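Local atomic coordinates of acylphosphatase (Coxiella burnetii, PDB entry 3TRG), a protein that catalyses the hydrolysis of acyl phosphates, giving a carboxylate and inorganic phosphate. Residues 32-37 with 67-72. Residues are numbered along the deposited sequence; the frame is centred on the assembly and turned at random.
Sequences RKKAEE and TEWLWE
K34 crosses one face of the W69 indole obliquely, and this pair alone joins residues 32-37 to 67-72, on helices 27-37 and 60-69 of the acylphosphatase alpha/beta sandwich, in which both pack against a mixed five-stranded sheet. Each CB is directed at the opposing helix. From CB, the lysine begins over the six-membered ring, 4.1 Å from W69 CZ3. CG, set anti to the backbone N, comes to 3.8 Å from W69 CE3 and almost as near to CD2, where the two rings are fused. The chain then bends at chi2 (57°) and chi3 (69°), so that CD stands off from the ring and CE is turned back over the pyrrole part. There CE sits nearly above the ring centre, 3.7 Å from the centroid and only 7° off the normal, in a CH-pi contact. NZ continues past it as a cation-pi partner, 4.4 Å from the same centroid and nearer to CD1 than to any other ring atom. Methylene packing and, probably, some charge attraction thus act on one ring face. W69 also touches S30 and V31 one turn earlier on helix 27-37, while the neighbouring L70 reaches F27 and V31 as well as V16 and V82 of the sheet. The lysine-tryptophan pair is therefore the partly exposed outer part of the helix-helix seam, with the W69 side chain about 10 Å from that of R28, a predicted active-site residue. On the same helix as K34, K33 NZ forms a salt bridge with E37 OE2 at 2.7 Å, meeting that oxygen on its syn side.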
ATOM      1  N   ARG A  32      -3.174   5.590  -2.578  1.00  7.84           N
ATOM      2  CA  ARG A  32      -2.209   6.688  -2.689  1.00  7.80           C
ATOM      3  C   ARG A  32      -2.475   7.760  -1.636  1.00  9.52           C
ATOM      4  O   ARG A  32      -1.550   8.243  -0.979  1.00  8.59           O
ATOM      5  CB  ARG A  32      -2.216   7.311  -4.088  1.00  6.33           C
ATOM      6  CG  ARG A  32      -1.315   8.544  -4.212  1.00  9.04           C
ATOM      7  CD  ARG A  32      -1.546   9.294  -5.526  1.00  7.99           C
ATOM      8  NE  ARG A  32      -2.933   9.746  -5.626  1.00 13.01           N
ATOM      9  CZ  ARG A  32      -3.565   9.993  -6.768  1.00 13.71           C
ATOM     10  NH1 ARG A  32      -2.935   9.840  -7.928  1.00 13.93           N
ATOM     11  NH2 ARG A  32      -4.833  10.390  -6.750  1.00 14.44           N
ATOM     12  N   LYS A  33      -3.741   8.131  -1.473  1.00  8.56           N
ATOM     13  CA  LYS A  33      -4.104   9.162  -0.502  1.00  9.36           C
ATOM     14  C   LYS A  33      -3.797   8.716   0.924  1.00  9.60           C
ATOM     15  O   LYS A  33      -3.235   9.476   1.715  1.00 10.21           O
ATOM     16  CB  LYS A  33      -5.582   9.536  -0.632  1.00  7.63           C
ATOM     17  CG  LYS A  33      -6.021  10.681   0.283  1.00 10.88           C
ATOM     18  CD  LYS A  33      -7.438  11.127  -0.059  1.00 12.57           C
ATOM     19  CE  LYS A  33      -7.888  12.310   0.795  1.00 14.01           C
ATOM     20  NZ  LYS A  33      -8.179  11.919   2.202  1.00 16.30           N
ATOM     21  N   LYS A  34      -4.167   7.481   1.249  1.00  9.03           N
ATOM     22  CA  LYS A  34      -3.894   6.943   2.575  1.00 10.30           C
ATOM     23  C   LYS A  34      -2.389   6.884   2.827  1.00 10.40           C
ATOM     24  O   LYS A  34      -1.913   7.283   3.887  1.00  8.51           O
ATOM     25  CB  LYS A  34      -4.530   5.562   2.737  1.00  9.98           C
ATOM     26  CG  LYS A  34      -4.244   4.891   4.080  1.00 12.15           C
ATOM     27  CD  LYS A  34      -4.692   5.743   5.254  1.00 17.59           C
ATOM     28  CE  LYS A  34      -6.203   5.829   5.337  1.00 20.83           C
ATOM     29  NZ  LYS A  34      -6.629   6.436   6.637  1.00 24.02           N
ATOM     30  N   ALA A  35      -1.646   6.396   1.838  1.00  9.47           N
ATOM     31  CA  ALA A  35      -0.195   6.306   1.951  1.00  8.73           C
ATOM     32  C   ALA A  35       0.433   7.677   2.186  1.00  9.48           C
ATOM     33  O   ALA A  35       1.298   7.831   3.051  1.00 10.10           O
ATOM     34  CB  ALA A  35       0.397   5.648   0.717  1.00 11.02           C
ATOM     35  N   GLU A  36       0.007   8.673   1.417  1.00  9.08           N
ATOM     36  CA  GLU A  36       0.535  10.024   1.587  1.00 10.85           C
ATOM     37  C   GLU A  36       0.251  10.560   2.989  1.00 10.72           C
ATOM     38  O   GLU A  36       1.113  11.176   3.611  1.00 12.37           O
ATOM     39  CB  GLU A  36      -0.009  10.958   0.502  1.00 10.96           C
ATOM     40  CG  GLU A  36       0.520  10.592  -0.871  1.00 11.51           C
ATOM     41  CD  GLU A  36       0.061  11.535  -1.958  1.00 15.24           C
ATOM     42  OE1 GLU A  36      -0.969  12.221  -1.775  1.00 15.37           O
ATOM     43  OE2 GLU A  36       0.741  11.585  -3.004  1.00 15.75           O
ATOM     44  N   GLU A  37      -0.954  10.306   3.489  1.00 10.78           N
ATOM     45  CA  GLU A  37      -1.314  10.733   4.838  1.00 11.69           C
ATOM     46  C   GLU A  37      -0.431  10.069   5.888  1.00 13.92           C
ATOM     47  O   GLU A  37      -0.175  10.640   6.950  1.00 18.80           O
ATOM     48  CB  GLU A  37      -2.800  10.473   5.102  1.00 14.26           C
ATOM     49  CG  GLU A  37      -3.683  11.417   4.298  1.00 18.64           C
ATOM     50  CD  GLU A  37      -5.129  10.981   4.206  1.00 23.81           C
ATOM     51  OE1 GLU A  37      -5.462   9.862   4.652  1.00 22.76           O
ATOM     52  OE2 GLU A  37      -5.937  11.767   3.668  1.00 25.31           O
ATOM     53  N   THR A  67      -1.487  -1.551   6.362  1.00  9.44           N
ATOM     54  CA  THR A  67      -1.887  -2.943   6.160  1.00 10.46           C
ATOM     55  C   THR A  67      -3.201  -3.273   6.868  1.00 12.81           C
ATOM     56  O   THR A  67      -3.969  -4.102   6.388  1.00 14.15           O
ATOM     57  CB  THR A  67      -0.795  -3.968   6.568  1.00 11.02           C
ATOM     58  OG1 THR A  67      -0.485  -3.835   7.961  1.00 12.52           O
ATOM     59  CG2 THR A  67       0.469  -3.781   5.739  1.00 13.58           C
ATOM     60  N   GLU A  68      -3.463  -2.632   8.004  1.00  9.49           N
ATOM     61  CA  GLU A  68      -4.727  -2.869   8.692  1.00 10.21           C
ATOM     62  C   GLU A  68      -5.866  -2.195   7.936  1.00 11.65           C
ATOM     63  O   GLU A  68      -6.947  -2.764   7.782  1.00 14.32           O
ATOM     64  CB  GLU A  68      -4.689  -2.391  10.145  1.00 14.17           C
ATOM     65  CG  GLU A  68      -6.032  -2.570  10.846  1.00 21.09           C
ATOM     66  CD  GLU A  68      -5.954  -2.412  12.351  1.00 29.44           C
ATOM     67  OE1 GLU A  68      -4.838  -2.481  12.909  1.00 30.04           O
ATOM     68  OE2 GLU A  68      -7.019  -2.228  12.980  1.00 34.19           O
ATOM     69  N   TRP A  69      -5.606  -0.985   7.449  1.00  9.15           N
ATOM     70  CA  TRP A  69      -6.606  -0.230   6.711  1.00  8.09           C
ATOM     71  C   TRP A  69      -7.001  -0.914   5.399  1.00  9.00           C
ATOM     72  O   TRP A  69      -8.134  -0.775   4.931  1.00 11.71           O
ATOM     73  CB  TRP A  69      -6.109   1.192   6.436  1.00  9.65           C
ATOM     74  CG  TRP A  69      -7.050   1.963   5.569  1.00 11.08           C
ATOM     75  CD1 TRP A  69      -8.165   2.642   5.972  1.00 11.33           C
ATOM     76  CD2 TRP A  69      -6.980   2.110   4.146  1.00 11.66           C
ATOM     77  NE1 TRP A  69      -8.788   3.211   4.885  1.00 11.34           N
ATOM     78  CE2 TRP A  69      -8.078   2.899   3.754  1.00 11.92           C
ATOM     79  CE3 TRP A  69      -6.090   1.657   3.166  1.00  9.75           C
ATOM     80  CZ2 TRP A  69      -8.312   3.243   2.424  1.00 13.40           C
ATOM     81  CZ3 TRP A  69      -6.325   1.998   1.844  1.00 12.04           C
ATOM     82  CH2 TRP A  69      -7.428   2.782   1.487  1.00 13.86           C
ATOM     83  N   LEU A  70      -6.069  -1.651   4.803  1.00  9.28           N
ATOM     84  CA  LEU A  70      -6.344  -2.306   3.528  1.00  8.31           C
ATOM     85  C   LEU A  70      -7.456  -3.345   3.628  1.00 11.22           C
ATOM     86  O   LEU A  70      -8.050  -3.716   2.621  1.00 11.75           O
ATOM     87  CB  LEU A  70      -5.072  -2.934   2.944  1.00 10.42           C
ATOM     88  CG  LEU A  70      -4.053  -1.938   2.383  1.00 10.16           C
ATOM     89  CD1 LEU A  70      -2.753  -2.652   2.061  1.00 10.00           C
ATOM     90  CD2 LEU A  70      -4.593  -1.215   1.148  1.00  9.95           C
ATOM     91  N   TRP A  71      -7.743  -3.812   4.840  1.00 10.56           N
ATOM     92  CA  TRP A  71      -8.850  -4.751   5.026  1.00 10.33           C
ATOM     93  C   TRP A  71     -10.189  -4.042   4.892  1.00 10.48           C
ATOM     94  O   TRP A  71     -11.211  -4.677   4.647  1.00 13.80           O
ATOM     95  CB  TRP A  71      -8.767  -5.453   6.383  1.00 12.55           C
ATOM     96  CG  TRP A  71      -7.712  -6.503   6.453  1.00 11.14           C
ATOM     97  CD1 TRP A  71      -6.434  -6.351   6.901  1.00 11.97           C
ATOM     98  CD2 TRP A  71      -7.842  -7.881   6.073  1.00 12.35           C
ATOM     99  NE1 TRP A  71      -5.760  -7.544   6.822  1.00 13.65           N
ATOM    100  CE2 TRP A  71      -6.603  -8.500   6.319  1.00 12.93           C
ATOM    101  CE3 TRP A  71      -8.889  -8.650   5.553  1.00 13.55           C
ATOM    102  CZ2 TRP A  71      -6.376  -9.853   6.057  1.00 13.29           C
ATOM    103  CZ3 TRP A  71      -8.662  -9.994   5.296  1.00 11.41           C
ATOM    104  CH2 TRP A  71      -7.417 -10.580   5.546  1.00 12.10           C
ATOM    105  N   GLU A  72     -10.179  -2.724   5.067  1.00 10.26           N
ATOM    106  CA  GLU A  72     -11.385  -1.917   4.928  1.00 12.37           C
ATOM    107  C   GLU A  72     -11.472  -1.311   3.531  1.00 13.18           C
ATOM    108  O   GLU A  72     -12.451  -1.514   2.813  1.00 13.54           O
ATOM    109  CB  GLU A  72     -11.427  -0.810   5.983  1.00 14.12           C
ATOM    110  CG  GLU A  72     -12.645   0.098   5.867  1.00 19.95           C
ATOM    111  CD  GLU A  72     -12.669   1.190   6.921  1.00 30.30           C
ATOM    112  OE1 GLU A  72     -11.735   1.244   7.749  1.00 34.08           O
ATOM    113  OE2 GLU A  72     -13.622   1.997   6.920  1.00 35.01           O
TER